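Local coordinates for protein ethylbenzene dehydrogenase alpha-subunit (PDB 2IVF) that is the molybdenum-cofactor-carrying alpha-subunit of a dehydrogenase of the molybdopterin oxidoreductase family, holding two pterin guanine dinucleotides and an iron-sulfur cluster, at residues A[138-146]-A[634-642]. Numbering follows the deposited sequence.
Sequences YGDERVKYP and ALETRMSSS. With MD1 (phosphoric acid 4-(2-amino-4-oxo-3,4,5,6,-tetrahydro-pteridin-6-yl)-2-hydroxy-3,4-dimercapto-but-3-en-yl ester guanylate ester), chain N.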
loop_
_atom_site.group_PDB
_atom_site.type_symbol
_atom_site.label_atom_id
_atom_site.label_comp_id
_atom_site.label_asym_id
_atom_site.label_seq_id
_atom_site.Cartn_x
_atom_site.Cartn_y
_atom_site.Cartn_z
ATOM N N TYR A 138 -1.855 -5.118 -17.642
ATOM C CA TYR A 138 -2.527 -6.180 -18.385
ATOM C C TYR A 138 -3.765 -6.665 -17.666
ATOM O O TYR A 138 -4.310 -7.692 -18.022
ATOM C CB TYR A 138 -1.517 -7.290 -18.726
ATOM C CG TYR A 138 -0.321 -6.582 -19.354
ATOM C CD1 TYR A 138 -0.383 -6.134 -20.675
ATOM C CD2 TYR A 138 0.833 -6.261 -18.580
ATOM C CE1 TYR A 138 0.681 -5.437 -21.238
ATOM C CE2 TYR A 138 1.892 -5.563 -19.103
ATOM C CZ TYR A 138 1.809 -5.141 -20.446
ATOM O OH TYR A 138 2.808 -4.427 -21.013
ATOM N N GLY A 139 -4.287 -5.851 -16.746
ATOM C CA GLY A 139 -5.415 -6.271 -15.947
ATOM C C GLY A 139 -6.765 -5.937 -16.539
ATOM O O GLY A 139 -6.909 -4.993 -17.330
ATOM N N ASP A 140 -7.770 -6.704 -16.124
ATOM C CA ASP A 140 -9.104 -6.542 -16.665
ATOM C C ASP A 140 -9.807 -5.305 -16.153
ATOM O O ASP A 140 -10.958 -5.058 -16.501
ATOM C CB ASP A 140 -9.944 -7.756 -16.329
ATOM C CG ASP A 140 -9.560 -8.966 -17.157
ATOM O OD1 ASP A 140 -9.093 -8.791 -18.287
ATOM O OD2 ASP A 140 -9.745 -10.084 -16.669
ATOM N N GLU A 141 -9.139 -4.538 -15.294
ATOM C CA GLU A 141 -9.708 -3.257 -14.871
ATOM C C GLU A 141 -9.540 -2.195 -15.925
ATOM O O GLU A 141 -10.096 -1.123 -15.799
ATOM C CB GLU A 141 -9.063 -2.782 -13.594
ATOM C CG GLU A 141 -7.536 -2.515 -13.706
ATOM C CD GLU A 141 -6.703 -3.652 -13.157
ATOM O OE1 GLU A 141 -6.878 -4.815 -13.647
ATOM O OE2 GLU A 141 -5.854 -3.374 -12.248
ATOM N N ARG A 142 -8.754 -2.462 -16.970
ATOM C CA ARG A 142 -8.434 -1.395 -17.912
ATOM C C ARG A 142 -9.508 -1.118 -18.926
ATOM O O ARG A 142 -10.099 -2.035 -19.475
ATOM C CB ARG A 142 -7.165 -1.715 -18.668
ATOM C CG ARG A 142 -5.971 -1.747 -17.825
ATOM C CD ARG A 142 -4.734 -1.716 -18.714
ATOM N NE ARG A 142 -4.533 -0.388 -19.261
ATOM C CZ ARG A 142 -3.408 0.035 -19.821
ATOM N NH1 ARG A 142 -2.370 -0.765 -19.903
ATOM N NH2 ARG A 142 -3.324 1.290 -20.285
ATOM N N VAL A 143 -9.722 0.165 -19.181
ATOM C CA VAL A 143 -10.479 0.622 -20.311
ATOM C C VAL A 143 -9.491 0.988 -21.433
ATOM O O VAL A 143 -8.519 1.723 -21.224
ATOM C CB VAL A 143 -11.429 1.712 -19.892
ATOM C CG1 VAL A 143 -12.367 1.133 -18.853
ATOM C CG2 VAL A 143 -10.712 2.882 -19.273
ATOM N N LYS A 144 -9.709 0.370 -22.585
ATOM C CA LYS A 144 -8.790 0.429 -23.708
ATOM C C LYS A 144 -9.409 1.062 -24.945
ATOM O O LYS A 144 -8.689 1.377 -25.908
ATOM C CB LYS A 144 -8.272 -0.998 -24.028
ATOM C CG LYS A 144 -7.256 -1.525 -23.005
ATOM C CD LYS A 144 -6.702 -2.967 -23.306
ATOM C CE LYS A 144 -7.728 -3.948 -23.821
ATOM N NZ LYS A 144 -7.146 -5.324 -24.057
ATOM N N TYR A 145 -10.723 1.272 -24.924
ATOM C CA TYR A 145 -11.422 1.869 -26.036
ATOM C C TYR A 145 -12.426 2.849 -25.526
ATOM O O TYR A 145 -12.965 2.666 -24.418
ATOM C CB TYR A 145 -12.147 0.825 -26.901
ATOM C CG TYR A 145 -11.202 -0.170 -27.477
ATOM C CD1 TYR A 145 -10.523 0.099 -28.642
ATOM C CD2 TYR A 145 -10.937 -1.359 -26.830
ATOM C CE1 TYR A 145 -9.600 -0.778 -29.150
ATOM C CE2 TYR A 145 -10.000 -2.256 -27.337
ATOM C CZ TYR A 145 -9.353 -1.956 -28.496
ATOM O OH TYR A 145 -8.453 -2.826 -29.043
ATOM N N PRO A 146 -12.694 3.876 -26.314
ATOM C CA PRO A 146 -13.718 4.806 -25.855
ATOM C C PRO A 146 -15.030 4.097 -25.733
ATOM O O PRO A 146 -15.394 3.327 -26.625
ATOM C CB PRO A 146 -13.778 5.851 -26.950
ATOM C CG PRO A 146 -12.480 5.763 -27.657
ATOM C CD PRO A 146 -12.093 4.311 -27.592
ATOM N N ALA A 634 -15.148 10.817 -18.562
ATOM C CA ALA A 634 -14.020 10.406 -17.781
ATOM C C ALA A 634 -12.842 10.158 -18.692
ATOM O O ALA A 634 -12.996 9.566 -19.777
ATOM C CB ALA A 634 -14.333 9.163 -17.024
ATOM N N LEU A 635 -11.677 10.603 -18.224
ATOM C CA LEU A 635 -10.406 10.261 -18.815
ATOM C C LEU A 635 -9.763 9.294 -17.860
ATOM O O LEU A 635 -9.201 9.704 -16.838
ATOM C CB LEU A 635 -9.524 11.474 -18.997
ATOM C CG LEU A 635 -9.791 12.295 -20.239
ATOM C CD1 LEU A 635 -11.046 13.066 -20.033
ATOM C CD2 LEU A 635 -8.588 13.234 -20.535
ATOM N N GLU A 636 -9.884 8.012 -18.193
ATOM C CA GLU A 636 -9.502 6.949 -17.289
ATOM C C GLU A 636 -8.652 5.877 -17.910
ATOM O O GLU A 636 -8.724 5.572 -19.112
ATOM C CB GLU A 636 -10.779 6.309 -16.705
ATOM C CG GLU A 636 -11.178 6.783 -15.323
ATOM C CD GLU A 636 -10.258 6.413 -14.200
ATOM O OE1 GLU A 636 -9.207 5.723 -14.392
ATOM O OE2 GLU A 636 -10.609 6.827 -13.071
ATOM N N THR A 637 -7.849 5.268 -17.063
ATOM C CA THR A 637 -7.161 4.043 -17.383
ATOM C C THR A 637 -7.949 2.852 -16.889
ATOM O O THR A 637 -7.747 1.725 -17.347
ATOM C CB THR A 637 -5.802 3.996 -16.684
ATOM O OG1 THR A 637 -6.002 4.244 -15.294
ATOM C CG2 THR A 637 -4.877 5.061 -17.270
ATOM N N ARG A 638 -8.860 3.111 -15.962
ATOM C CA ARG A 638 -9.444 2.083 -15.159
ATOM C C ARG A 638 -10.959 2.357 -15.002
ATOM O O ARG A 638 -11.409 3.515 -15.018
ATOM C CB ARG A 638 -8.692 2.117 -13.822
ATOM C CG ARG A 638 -9.071 1.153 -12.751
ATOM C CD ARG A 638 -8.390 1.546 -11.416
ATOM N NE ARG A 638 -9.141 2.642 -10.829
ATOM C CZ ARG A 638 -10.177 2.494 -10.007
ATOM N NH1 ARG A 638 -10.603 1.290 -9.625
ATOM N NH2 ARG A 638 -10.809 3.557 -9.602
ATOM N N MET A 639 -11.746 1.290 -14.896
ATOM C CA MET A 639 -13.184 1.447 -14.704
ATOM C C MET A 639 -13.467 1.708 -13.227
ATOM O O MET A 639 -13.739 0.793 -12.432
ATOM C CB MET A 639 -13.990 0.280 -15.246
ATOM C CG MET A 639 -15.464 0.536 -15.139
ATOM S SD MET A 639 -16.027 1.905 -16.175
ATOM C CE MET A 639 -16.043 1.186 -17.803
ATOM N N SER A 640 -13.325 2.980 -12.859
ATOM C CA SER A 640 -13.602 3.425 -11.494
ATOM C C SER A 640 -15.080 3.382 -11.235
ATOM O O SER A 640 -15.870 3.337 -12.155
ATOM C CB SER A 640 -13.091 4.860 -11.277
ATOM O OG SER A 640 -13.863 5.793 -11.982
ATOM N N SER A 641 -15.446 3.405 -9.959
ATOM C CA SER A 641 -16.830 3.439 -9.591
ATOM C C SER A 641 -17.501 4.666 -10.164
ATOM O O SER A 641 -18.670 4.592 -10.591
ATOM C CB SER A 641 -16.982 3.389 -8.065
ATOM O OG SER A 641 -16.403 4.509 -7.475
ATOM N N SER A 642 -16.782 5.796 -10.214
ATOM C CA SER A 642 -17.389 7.027 -10.773
ATOM C C SER A 642 -17.545 6.998 -12.294
ATOM O O SER A 642 -18.532 7.529 -12.827
ATOM C CB SER A 642 -16.643 8.302 -10.324
ATOM O OG SER A 642 -16.505 8.312 -8.910
HETATM P PB MD1 N . -9.015 10.284 -5.939
HETATM O O3B MD1 N . -8.526 8.785 -6.065
HETATM O O1B MD1 N . -7.958 11.138 -6.540
HETATM O O2B MD1 N . -10.451 10.448 -6.258
HETATM O O3A MD1 N . -8.936 10.496 -4.369
HETATM C C10 MD1 N . -7.750 10.980 -3.702
HETATM C C11 MD1 N . -8.081 10.846 -2.224
HETATM O O11 MD1 N . -7.897 9.415 -1.956
HETATM C C12 MD1 N . -7.090 11.618 -1.395
HETATM S S12 MD1 N . -5.595 12.150 -2.035
HETATM C C13 MD1 N . -7.316 11.866 -0.064
HETATM S S13 MD1 N . -6.201 12.680 0.906
HETATM C C14 MD1 N . -8.567 11.465 0.620
HETATM N N15 MD1 N . -8.484 10.564 1.719
HETATM C C16 MD1 N . -9.612 10.056 2.311
HETATM C C15 MD1 N . -9.440 9.287 3.447
HETATM O O14 MD1 N . -8.297 9.068 3.929
HETATM N N17 MD1 N . -10.581 8.742 3.943
HETATM C C17 MD1 N . -11.831 9.010 3.385
HETATM N N16 MD1 N . -12.878 8.445 3.970
HETATM N N18 MD1 N . -11.962 9.803 2.308
HETATM C C20 MD1 N . -10.875 10.324 1.781
HETATM N N8 MD1 N . -11.005 11.168 0.724
HETATM C C7 MD1 N . -9.911 11.751 -0.004
HETATM P PA MD1 N . -9.042 7.527 -6.926
HETATM O O1A MD1 N . -7.853 6.631 -7.047
HETATM O O2A MD1 N . -10.238 6.976 -6.250
HETATM O "O5'" MD1 N . -9.461 8.089 -8.341
HETATM C "C5'" MD1 N . -8.400 8.506 -9.193
HETATM C "C4'" MD1 N . -8.564 7.894 -10.523
HETATM O "O4'" MD1 N . -7.369 8.252 -11.206
HETATM C "C1'" MD1 N . -7.159 7.186 -12.133
HETATM N N9 MD1 N . -5.792 7.107 -12.667
HETATM C C4 MD1 N . -5.472 7.490 -13.895
HETATM N N3 MD1 N . -6.252 8.026 -14.863
HETATM C C2 MD1 N . -5.722 8.359 -16.041
HETATM N N2 MD1 N . -6.493 8.912 -17.014
HETATM N N1 MD1 N . -4.392 8.062 -16.262
HETATM C C6 MD1 N . -3.546 7.518 -15.326
HETATM O O6 MD1 N . -2.357 7.361 -15.605
HETATM C C5 MD1 N . -4.104 7.222 -14.073
HETATM N N7 MD1 N . -3.649 6.681 -12.949
HETATM C C8 MD1 N . -4.681 6.628 -12.102
HETATM C "C2'" MD1 N . -7.468 5.919 -11.341
HETATM O "O2'" MD1 N . -7.842 4.792 -12.170
HETATM C "C3'" MD1 N . -8.573 6.368 -10.373
HETATM O "O3'" MD1 N . -9.873 5.844 -10.750
HETATM O O HOH W 1 -6.421 1.643 -19.628
#
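Val-143 meets the backbone of 634-642 where strand 631-636 ends: its CG2 lies 3.3 Å from the carbonyl O of Glu-636, while its CB points toward the other segment. Along 634-642, Leu-635 comes first: its carbonyl O accepts a bond from the guanine amino N2 of MD1. The Glu-636 carboxylate grips the ribose with both oxygens, OE1 taking MD1 O2' at 2.8 Å and OE2 taking MD1 O3' at 2.6 Å. OE1 also receives Arg-638 N from above the carboxylate plane, so the turn of its own loop helps fix the carboxylate.

Thr-637 lays its CG2 against the guanine, 3.2 Å from MD1 N1, and turns its carbonyl to the other segment, where Val-143 N donates to Thr-637 O at 3.1 Å from well above the carbonyl plane. Arg-142 CA touches the same oxygen, and a water held in the guanidinium plane by Arg-142 NE lies close to it as well; Arg-142 NH1 forms a salt bridge with Glu-657. Arg-638 bridges to Arg-142 through the backbone, yet its side chain heads for the cofactor. With CG anti to the backbone N (chi1 180°) and a bend at chi3, its NE donates to MD1 O2', and its NH2 lies 2.7 Å from MD1 O3'; Asp-922 provides a second partner for NH2. Met-639 N closes the bridge on Glu-141 O, approaching nearly in line with the C=O of Glu-141 (C=O...N 167°), and Met-639 CE packs crosswise on Val-143 CG1 at 3.8 Å. Phe-103 and Tyr-104 of the beta-subunit pack on Met-639 and Val-143, respectively.

The whole is a single beta bridge backing a nucleotide-binding loop at the C-terminal end of a strand, whose acidic residue clasps both ribose hydroxyls of a pterin guanine dinucleotide.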